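Local coordinates for protein cytochrome P450 (Rhodococcus erythropolis, PDB 3WEC) that is a heme-dependent cytochrome P450 monooxygenase that hydroxylates the quinoline nitrogen of a biosynthetic intermediate of the antibiotic aurachin RE, at residues M101-D104 against R110-G113; R227-S232 against D241-T246; M265-S270 against I391-G396. One frame throughout, in Å; residues are numbered along the deposited sequence.

In the fold
Along the chain the three contacts come in series. Contact 1 sets the loop before helix 107-121 against that helix at the heme edge; contact 2 packs helix 224-230 on the start of helix 240-271; contact 3 sets the far end of helix 240-271 against loop 391-396. Contacts 1 and 2 are neighbours on the heme-propionate side, centres 13 Å apart, joined by a salt bridge from Arg110 NH2 to Glu242 OE1 (2.6 Å). Contact 3 lies on the opposite side of the chain's centre, about 35 Å from contact 2 between centres, and is plain packing away from the heme and substrate sites. The long helix 240-271 of the P450 fold thus links contacts 2 and 3 across the molecule.

Contact 1: residues M101-D104 against R110-G113; sequences MLTD and RLRG. With HEM (protoporphyrin IX containing Fe), chain B.
Met101 and Arg112 meet beside one propionate of the heme, where the loop ahead of the C helix of this P450 fold turns back on the first turns of that helix. Arg112 supplies the charge: its NH1 gives a hydrogen bond to HEM O1D at 2.6 Å, bent at the donor (N-H...O 140°), with the oxygen at the edge of the guanidinium and near its plane. CG stands anti to the backbone N (chi1 177°) and the chain then bends at chi2, which carries the group off the helix toward the porphyrin. On the other oxygen of the same carboxylate lies an apolar neighbour, Met101 CB, 3.2 Å from HEM O2D. The flexible thioether of Met101 continues past the propionate to the helix, its methyl CE ending 4.1 Å from Leu111 O and 4.3 Å from Arg112 CA. Methionine suits this course because its unbranched chain can bend at chi2 (-84°), pass the propionate and bring its methyl to the helix backbone.

One step outward, Thr103 CG2 packs on Leu111 CD1 at 4.3 Å, a looser apolar touch between buried side chains. The second nitrogen of the guanidinium, Arg112 NH2, donates to His360 O, and Lys66, His108, Arg305 and His359 also hydrogen-bond to the heme, whose iron has Cys361 as its axial protein ligand. Leu102, at the centre of an inverse gamma turn, touches the bound aurachin intermediate, so this short loop faces heme and substrate together. The turn is closed by a weak bond of 3.1 Å from Thr103 N to Met101 O.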
loop_
_atom_site.group_PDB
_atom_site.type_symbol
_atom_site.label_atom_id
_atom_site.label_comp_id
_atom_site.label_asym_id
_atom_site.label_seq_id
_atom_site.Cartn_x
_atom_site.Cartn_y
_atom_site.Cartn_z
ATOM N N MET A 101 3.983 -0.091 13.283
ATOM C CA MET A 101 2.593 0.375 13.422
ATOM C C MET A 101 1.580 -0.760 13.365
ATOM O O MET A 101 0.385 -0.503 13.204
ATOM C CB MET A 101 2.232 1.396 12.322
ATOM C CG MET A 101 3.199 2.554 12.119
ATOM S SD MET A 101 2.995 3.960 13.211
ATOM C CE MET A 101 4.457 4.912 12.790
ATOM N N LEU A 102 2.050 -2.014 13.422
ATOM C CA LEU A 102 1.181 -3.175 13.672
ATOM C C LEU A 102 0.981 -3.302 15.170
ATOM O O LEU A 102 1.400 -4.276 15.820
ATOM C CB LEU A 102 1.745 -4.465 13.081
ATOM C CG LEU A 102 1.883 -4.548 11.552
ATOM C CD1 LEU A 102 1.680 -5.992 11.157
ATOM C CD2 LEU A 102 0.886 -3.695 10.786
ATOM N N THR A 103 0.357 -2.265 15.716
ATOM C CA THR A 103 0.154 -2.135 17.150
ATOM C C THR A 103 -1.007 -1.190 17.458
ATOM O O THR A 103 -1.504 -0.473 16.593
ATOM C CB THR A 103 1.448 -1.707 17.883
ATOM O OG1 THR A 103 1.228 -1.761 19.300
ATOM C CG2 THR A 103 1.925 -0.293 17.473
ATOM N N ASP A 104 -1.425 -1.207 18.710
ATOM C CA ASP A 104 -2.600 -0.492 19.163
ATOM C C ASP A 104 -2.142 0.471 20.220
ATOM O O ASP A 104 -1.035 0.335 20.725
ATOM C CB ASP A 104 -3.584 -1.481 19.800
ATOM C CG ASP A 104 -3.768 -2.731 18.973
ATOM O OD1 ASP A 104 -3.775 -2.610 17.717
ATOM O OD2 ASP A 104 -3.905 -3.821 19.582
ATOM N N ARG A 110 1.835 6.665 20.679
ATOM C CA ARG A 110 3.175 7.276 20.881
ATOM C C ARG A 110 3.973 7.269 19.582
ATOM O O ARG A 110 4.461 8.299 19.154
ATOM C CB ARG A 110 3.990 6.601 22.006
ATOM C CG ARG A 110 5.506 6.844 21.892
ATOM C CD ARG A 110 6.334 6.241 23.054
ATOM N NE ARG A 110 7.772 6.515 22.945
ATOM C CZ ARG A 110 8.602 5.772 22.205
ATOM N NH1 ARG A 110 8.124 4.721 21.549
ATOM N NH2 ARG A 110 9.899 6.079 22.117
ATOM N N LEU A 111 4.098 6.110 18.965
ATOM C CA LEU A 111 4.892 5.967 17.725
ATOM C C LEU A 111 4.352 6.824 16.562
ATOM O O LEU A 111 5.132 7.483 15.863
ATOM C CB LEU A 111 4.964 4.504 17.336
ATOM C CG LEU A 111 5.851 3.603 18.230
ATOM C CD1 LEU A 111 5.460 2.129 18.083
ATOM C CD2 LEU A 111 7.342 3.810 17.892
ATOM N N ARG A 112 3.022 6.856 16.404
ATOM C CA ARG A 112 2.354 7.610 15.345
ATOM C C ARG A 112 2.620 9.080 15.452
ATOM O O ARG A 112 2.855 9.733 14.439
ATOM C CB ARG A 112 0.812 7.432 15.407
ATOM C CG ARG A 112 0.062 8.244 14.372
ATOM C CD ARG A 112 0.140 7.660 12.971
ATOM N NE ARG A 112 -0.717 8.431 12.063
ATOM C CZ ARG A 112 -1.358 7.949 10.999
ATOM N NH1 ARG A 112 -1.283 6.659 10.677
ATOM N NH2 ARG A 112 -2.092 8.765 10.263
ATOM N N GLY A 113 2.469 9.616 16.670
ATOM C CA GLY A 113 2.647 11.027 16.901
ATOM C C GLY A 113 4.057 11.500 16.608
ATOM O O GLY A 113 4.252 12.508 15.937
HETATM C CHA HEM B . -1.001 2.262 6.389
HETATM C CHB HEM B . -2.831 2.182 1.769
HETATM C CHC HEM B . 0.963 4.881 0.213
HETATM C CHD HEM B . 2.896 4.774 4.877
HETATM C C1A HEM B . -1.759 2.011 5.184
HETATM C C2A HEM B . -2.930 1.074 5.194
HETATM C C3A HEM B . -3.443 1.080 3.844
HETATM C C4A HEM B . -2.527 1.977 3.142
HETATM C CMA HEM B . -4.654 0.294 3.291
HETATM C CAA HEM B . -3.601 0.257 6.306
HETATM C CBA HEM B . -4.610 1.248 6.916
HETATM C CGA HEM B . -5.578 0.552 7.892
HETATM O O1A HEM B . -5.263 -0.524 8.483
HETATM O O2A HEM B . -6.684 1.116 8.128
HETATM C C1B HEM B . -1.893 2.932 0.937
HETATM C C2B HEM B . -2.269 3.197 -0.449
HETATM C C3B HEM B . -1.125 3.957 -0.875
HETATM C C4B HEM B . -0.245 4.057 0.283
HETATM C CMB HEM B . -3.450 2.768 -1.274
HETATM C CAB HEM B . -0.979 4.484 -2.256
HETATM C CBB HEM B . 0.171 4.361 -2.871
HETATM C C1C HEM B . 1.807 5.128 1.363
HETATM C C2C HEM B . 3.115 5.774 1.253
HETATM C C3C HEM B . 3.654 5.717 2.629
HETATM C C4C HEM B . 2.681 5.041 3.464
HETATM C CMC HEM B . 3.703 6.333 -0.013
HETATM C CAC HEM B . 4.978 6.192 3.149
HETATM C CBC HEM B . 5.769 6.978 2.455
HETATM C C1D HEM B . 1.993 3.987 5.728
HETATM C C2D HEM B . 2.233 3.899 7.165
HETATM C C3D HEM B . 1.072 3.129 7.651
HETATM C C4D HEM B . 0.279 2.944 6.424
HETATM C CMD HEM B . 3.439 4.400 7.927
HETATM C CAD HEM B . 0.779 2.668 9.050
HETATM C CBD HEM B . -0.198 3.706 9.653
HETATM C CGD HEM B . -0.577 3.402 11.064
HETATM O O1D HEM B . -0.750 4.393 11.829
HETATM O O2D HEM B . -0.699 2.187 11.428
HETATM N NA HEM B . -1.533 2.703 3.921
HETATM N NB HEM B . -0.736 3.485 1.412
HETATM N NC HEM B . 1.500 4.733 2.699
HETATM N ND HEM B . 0.808 3.469 5.292
HETATM FE FE HEM B . 0.175 3.474 3.291
HETATM O O HOH W 1 1.143 1.377 2.393
#

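Contact 2: residues R227-S232 against D241-T246; sequences RLSEVS and DEIAAT
Leu228 and Ile243 form the dense part of this packing between the short H helix (224-230) and the beginning of the long helix 240-271 of the P450 fold, two helices joined by a brief loop. Leu228 CB lies against Ile243 CG2 at 3.8 Å, and the longer branch of the isoleucine covers the H-helix backbone, CG1 coming to 3.9 Å from Leu228 O. A beta-branched residue suits the place because its two arms serve side chain and main chain at once. Leu228 reaches on to the next turn of helix 240-271, where CD1 meets Thr246 CG2 at 3.7 Å. Ala118 of the C helix and Leu238 of the connecting loop also touch Leu228 and add to the apolar surroundings.

On the side of the partly exposed Ser229 the fit is looser. Ile243 CD1 is 4.0 Å from Ser229 CA, and the small serine side chain is only grazed; its OG is instead bonded to Val225 O in its own helix. Ala215 of the G helix (194-216) touches both Ser229 and Ile243 here.

Thr246 turns two faces to its environment. With OG1 beside the backbone N (chi1 -59°), its methyl is offered to Leu228 and its hydroxyl is kept for its own helix: OG1 donates to Glu242 O at 2.8 Å, from 36° out of the carbonyl plane, while Thr246 N binds the same oxygen from the other face.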
loop_
_atom_site.group_PDB
_atom_site.type_symbol
_atom_site.label_atom_id
_atom_site.label_comp_id
_atom_site.label_asym_id
_atom_site.label_seq_id
_atom_site.Cartn_x
_atom_site.Cartn_y
_atom_site.Cartn_z
ATOM N N ARG A 227 15.331 13.933 10.745
ATOM C CA ARG A 227 14.223 14.505 11.513
ATOM C C ARG A 227 13.626 13.542 12.543
ATOM O O ARG A 227 13.136 14.010 13.561
ATOM C CB ARG A 227 13.138 15.044 10.599
ATOM C CG ARG A 227 13.655 16.076 9.647
ATOM C CD ARG A 227 12.844 17.340 9.696
ATOM N NE ARG A 227 12.525 17.784 8.341
ATOM C CZ ARG A 227 13.379 18.349 7.488
ATOM N NH1 ARG A 227 12.948 18.691 6.284
ATOM N NH2 ARG A 227 14.655 18.584 7.827
ATOM N N LEU A 228 13.680 12.235 12.262
ATOM C CA LEU A 228 13.260 11.176 13.188
ATOM C C LEU A 228 14.119 11.174 14.455
ATOM O O LEU A 228 13.624 10.924 15.558
ATOM C CB LEU A 228 13.317 9.787 12.513
ATOM C CG LEU A 228 12.140 9.444 11.571
ATOM C CD1 LEU A 228 12.335 8.120 10.859
ATOM C CD2 LEU A 228 10.789 9.440 12.272
ATOM N N SER A 229 15.416 11.445 14.279
ATOM C CA SER A 229 16.321 11.759 15.420
ATOM C C SER A 229 15.918 13.012 16.232
ATOM O O SER A 229 15.938 12.963 17.460
ATOM C CB SER A 229 17.779 11.926 14.968
ATOM O OG SER A 229 18.091 11.066 13.899
ATOM N N GLU A 230 15.589 14.127 15.562
ATOM C CA GLU A 230 15.341 15.419 16.265
ATOM C C GLU A 230 13.983 15.557 16.933
ATOM O O GLU A 230 13.797 16.444 17.761
ATOM C CB GLU A 230 15.484 16.597 15.318
ATOM C CG GLU A 230 16.897 16.911 14.855
ATOM C CD GLU A 230 16.897 17.715 13.559
ATOM O OE1 GLU A 230 15.817 17.824 12.921
ATOM O OE2 GLU A 230 17.971 18.235 13.180
ATOM N N VAL A 231 13.014 14.723 16.554
ATOM C CA VAL A 231 11.649 14.889 17.059
ATOM C C VAL A 231 11.559 14.664 18.585
ATOM O O VAL A 231 12.068 13.673 19.102
ATOM C CB VAL A 231 10.614 14.096 16.223
ATOM C CG1 VAL A 231 10.758 12.583 16.396
ATOM C CG2 VAL A 231 9.199 14.557 16.540
ATOM N N SER A 232 10.944 15.611 19.289
ATOM C CA SER A 232 10.842 15.557 20.756
ATOM C C SER A 232 9.529 16.153 21.255
ATOM O O SER A 232 9.302 17.368 21.111
ATOM C CB SER A 232 12.061 16.233 21.415
ATOM O OG SER A 232 11.761 16.787 22.701
ATOM N N ASP A 241 16.724 2.190 17.602
ATOM C CA ASP A 241 16.080 1.055 16.928
ATOM C C ASP A 241 14.666 1.407 16.403
ATOM O O ASP A 241 14.251 0.874 15.383
ATOM C CB ASP A 241 16.022 -0.199 17.817
ATOM C CG ASP A 241 17.376 -0.606 18.364
ATOM O OD1 ASP A 241 17.427 -0.931 19.568
ATOM O OD2 ASP A 241 18.381 -0.621 17.606
ATOM N N GLU A 242 13.944 2.301 17.098
ATOM C CA GLU A 242 12.639 2.770 16.627
ATOM C C GLU A 242 12.794 3.556 15.324
ATOM O O GLU A 242 12.028 3.322 14.385
ATOM C CB GLU A 242 11.870 3.566 17.722
ATOM C CG GLU A 242 11.331 2.719 18.879
ATOM C CD GLU A 242 10.723 3.530 20.047
ATOM O OE1 GLU A 242 11.094 4.711 20.314
ATOM O OE2 GLU A 242 9.836 2.973 20.718
ATOM N N ILE A 243 13.835 4.397 15.235
ATOM C CA ILE A 243 14.140 5.237 14.065
ATOM C C ILE A 243 14.478 4.360 12.853
ATOM O O ILE A 243 14.012 4.613 11.753
ATOM C CB ILE A 243 15.329 6.223 14.305
ATOM C CG1 ILE A 243 14.993 7.317 15.304
ATOM C CG2 ILE A 243 15.764 6.895 13.002
ATOM C CD1 ILE A 243 16.185 7.854 16.047
ATOM N N ALA A 244 15.256 3.313 13.062
ATOM C CA ALA A 244 15.678 2.431 11.968
ATOM C C ALA A 244 14.534 1.529 11.492
ATOM O O ALA A 244 14.359 1.311 10.273
ATOM C CB ALA A 244 16.850 1.599 12.410
ATOM N N ALA A 245 13.742 1.007 12.436
ATOM C CA ALA A 245 12.573 0.211 12.060
ATOM C C ALA A 245 11.489 0.985 11.270
ATOM O O ALA A 245 10.974 0.462 10.270
ATOM C CB ALA A 245 11.997 -0.523 13.262
ATOM N N THR A 246 11.184 2.211 11.712
ATOM C CA THR A 246 10.418 3.206 10.982
ATOM C C THR A 246 10.946 3.545 9.588
ATOM O O THR A 246 10.190 3.616 8.610
ATOM C CB THR A 246 10.388 4.557 11.761
ATOM O OG1 THR A 246 9.804 4.346 13.026
ATOM C CG2 THR A 246 9.652 5.602 10.978
#

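Contact 3: residues M265-S270 against I391-G396; sequences MLITFS and INYKPG
Ile267 has the largest share of the surface buried in this contact, about half, projecting from the last part of helix 240-271 toward the loop 391-396. It meets Ile391 tip to tip: Ile391 CD1 sits against the fork of the helical isoleucine, 3.3 Å from Ile267 CG2 and 3.7 Å from Ile267 CG1. The first of these is shorter than usual for two methyl groups, so the exact spacing is doubtful. Two branched aliphatic residues suit such a meeting, each presenting a blunt, purely apolar surface.

Tyr393, two residues further on, approaches Ile267 from the opposite direction with its phenol end, OH standing 4.0 Å from Ile267 CD1. This is packing alone. The ring also belongs to the loop's own structure, since Ile391 CG2 lies 3.8 Å above one face of it, offset toward the rim, and Arg400 makes a cation-pi interaction with it. The two loop residues reach the helix differently: Ile391 points at it, whereas Tyr393 starts off to the side and brings only its phenol end to it.

Surroundings tie both partners into the fold. Pro402 touches Ile391, backbone hydrogen bonds pair Asn392 with Glu403 and Lys394 with Gly401, and Ser270 OG at the helix end binds Val387 N. The loop therefore doubles back on itself between antiparallel strands 384-387 and 407-410, and its packing against the end of helix 240-271 joins the C-terminal hairpin region of the P450 fold to its helical core.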
loop_
_atom_site.group_PDB
_atom_site.type_symbol
_atom_site.label_atom_id
_atom_site.label_comp_id
_atom_site.label_asym_id
_atom_site.label_seq_id
_atom_site.Cartn_x
_atom_site.Cartn_y
_atom_site.Cartn_z
ATOM N N MET A 265 -3.405 2.402 -12.774
ATOM C CA MET A 265 -3.859 3.662 -13.389
ATOM C C MET A 265 -3.780 3.551 -14.892
ATOM O O MET A 265 -4.741 3.857 -15.616
ATOM C CB MET A 265 -3.007 4.851 -12.930
ATOM C CG MET A 265 -3.497 6.177 -13.486
ATOM S SD MET A 265 -2.460 7.539 -12.971
ATOM C CE MET A 265 -3.112 7.872 -11.347
ATOM N N LEU A 266 -2.622 3.086 -15.341
ATOM C CA LEU A 266 -2.342 2.797 -16.750
ATOM C C LEU A 266 -3.377 1.846 -17.419
ATOM O O LEU A 266 -4.023 2.204 -18.406
ATOM C CB LEU A 266 -0.908 2.259 -16.849
ATOM C CG LEU A 266 0.251 3.192 -17.227
ATOM C CD1 LEU A 266 -0.117 4.676 -17.439
ATOM C CD2 LEU A 266 1.455 3.055 -16.333
ATOM N N ILE A 267 -3.546 0.659 -16.834
ATOM C CA ILE A 267 -4.543 -0.325 -17.262
ATOM C C ILE A 267 -5.925 0.317 -17.353
ATOM O O ILE A 267 -6.642 0.071 -18.287
ATOM C CB ILE A 267 -4.600 -1.524 -16.271
ATOM C CG1 ILE A 267 -3.222 -2.195 -16.143
ATOM C CG2 ILE A 267 -5.696 -2.525 -16.651
ATOM C CD1 ILE A 267 -3.046 -3.110 -14.951
ATOM N N THR A 268 -6.292 1.125 -16.356
ATOM C CA THR A 268 -7.636 1.748 -16.307
ATOM C C THR A 268 -7.879 2.841 -17.373
ATOM O O THR A 268 -8.931 2.880 -18.006
ATOM C CB THR A 268 -7.913 2.269 -14.878
ATOM O OG1 THR A 268 -7.623 1.243 -13.941
ATOM C CG2 THR A 268 -9.362 2.697 -14.690
ATOM N N PHE A 269 -6.920 3.724 -17.601
ATOM C CA PHE A 269 -7.077 4.668 -18.724
ATOM C C PHE A 269 -6.962 4.026 -20.121
ATOM O O PHE A 269 -7.439 4.594 -21.100
ATOM C CB PHE A 269 -6.146 5.879 -18.569
ATOM C CG PHE A 269 -6.559 6.823 -17.467
ATOM C CD1 PHE A 269 -7.829 7.390 -17.449
ATOM C CD2 PHE A 269 -5.682 7.159 -16.459
ATOM C CE1 PHE A 269 -8.214 8.257 -16.442
ATOM C CE2 PHE A 269 -6.064 8.028 -15.442
ATOM C CZ PHE A 269 -7.327 8.581 -15.438
ATOM N N SER A 270 -6.359 2.844 -20.211
ATOM C CA SER A 270 -6.312 2.059 -21.445
ATOM C C SER A 270 -7.710 1.513 -21.720
ATOM O O SER A 270 -8.227 1.572 -22.844
ATOM C CB SER A 270 -5.323 0.896 -21.314
ATOM O OG SER A 270 -5.150 0.203 -22.550
ATOM N N ILE A 391 -3.634 -9.055 -18.768
ATOM C CA ILE A 391 -2.650 -8.647 -17.800
ATOM C C ILE A 391 -2.337 -9.750 -16.787
ATOM O O ILE A 391 -3.244 -10.356 -16.205
ATOM C CB ILE A 391 -3.096 -7.350 -17.098
ATOM C CG1 ILE A 391 -3.177 -6.226 -18.133
ATOM C CG2 ILE A 391 -2.106 -6.978 -16.013
ATOM C CD1 ILE A 391 -4.317 -5.297 -17.886
ATOM N N ASN A 392 -1.036 -9.991 -16.599
ATOM C CA ASN A 392 -0.507 -10.830 -15.538
ATOM C C ASN A 392 -0.282 -10.011 -14.266
ATOM O O ASN A 392 0.443 -9.022 -14.277
ATOM C CB ASN A 392 0.812 -11.460 -16.001
ATOM C CG ASN A 392 0.612 -12.440 -17.148
ATOM O OD1 ASN A 392 -0.243 -13.334 -17.071
ATOM N ND2 ASN A 392 1.399 -12.287 -18.213
ATOM N N TYR A 393 -0.915 -10.448 -13.183
ATOM C CA TYR A 393 -0.845 -9.806 -11.892
ATOM C C TYR A 393 0.183 -10.452 -10.969
ATOM O O TYR A 393 0.411 -11.645 -11.044
ATOM C CB TYR A 393 -2.231 -9.814 -11.248
ATOM C CG TYR A 393 -3.135 -8.842 -11.920
ATOM C CD1 TYR A 393 -3.209 -7.527 -11.465
ATOM C CD2 TYR A 393 -3.918 -9.210 -13.017
ATOM C CE1 TYR A 393 -4.031 -6.603 -12.091
ATOM C CE2 TYR A 393 -4.752 -8.285 -13.643
ATOM C CZ TYR A 393 -4.793 -6.975 -13.172
ATOM O OH TYR A 393 -5.597 -6.008 -13.747
ATOM N N LYS A 394 0.817 -9.634 -10.126
ATOM C CA LYS A 394 1.758 -10.103 -9.108
ATOM C C LYS A 394 1.092 -11.137 -8.182
ATOM O O LYS A 394 -0.122 -11.104 -7.970
ATOM C CB LYS A 394 2.336 -8.925 -8.309
ATOM C CG LYS A 394 3.592 -8.308 -8.932
ATOM C CD LYS A 394 4.028 -6.977 -8.311
ATOM C CE LYS A 394 5.533 -6.804 -8.598
ATOM N NZ LYS A 394 6.077 -5.411 -8.501
ATOM N N PRO A 395 1.866 -12.113 -7.683
ATOM C CA PRO A 395 1.198 -12.949 -6.690
ATOM C C PRO A 395 1.044 -12.224 -5.348
ATOM O O PRO A 395 1.569 -11.107 -5.169
ATOM C CB PRO A 395 2.116 -14.178 -6.600
ATOM C CG PRO A 395 2.802 -14.228 -7.949
ATOM C CD PRO A 395 3.066 -12.764 -8.238
ATOM N N GLY A 396 0.278 -12.819 -4.443
ATOM C CA GLY A 396 0.208 -12.348 -3.077
ATOM C C GLY A 396 -1.204 -12.326 -2.552
ATOM O O GLY A 396 -2.148 -12.414 -3.314
#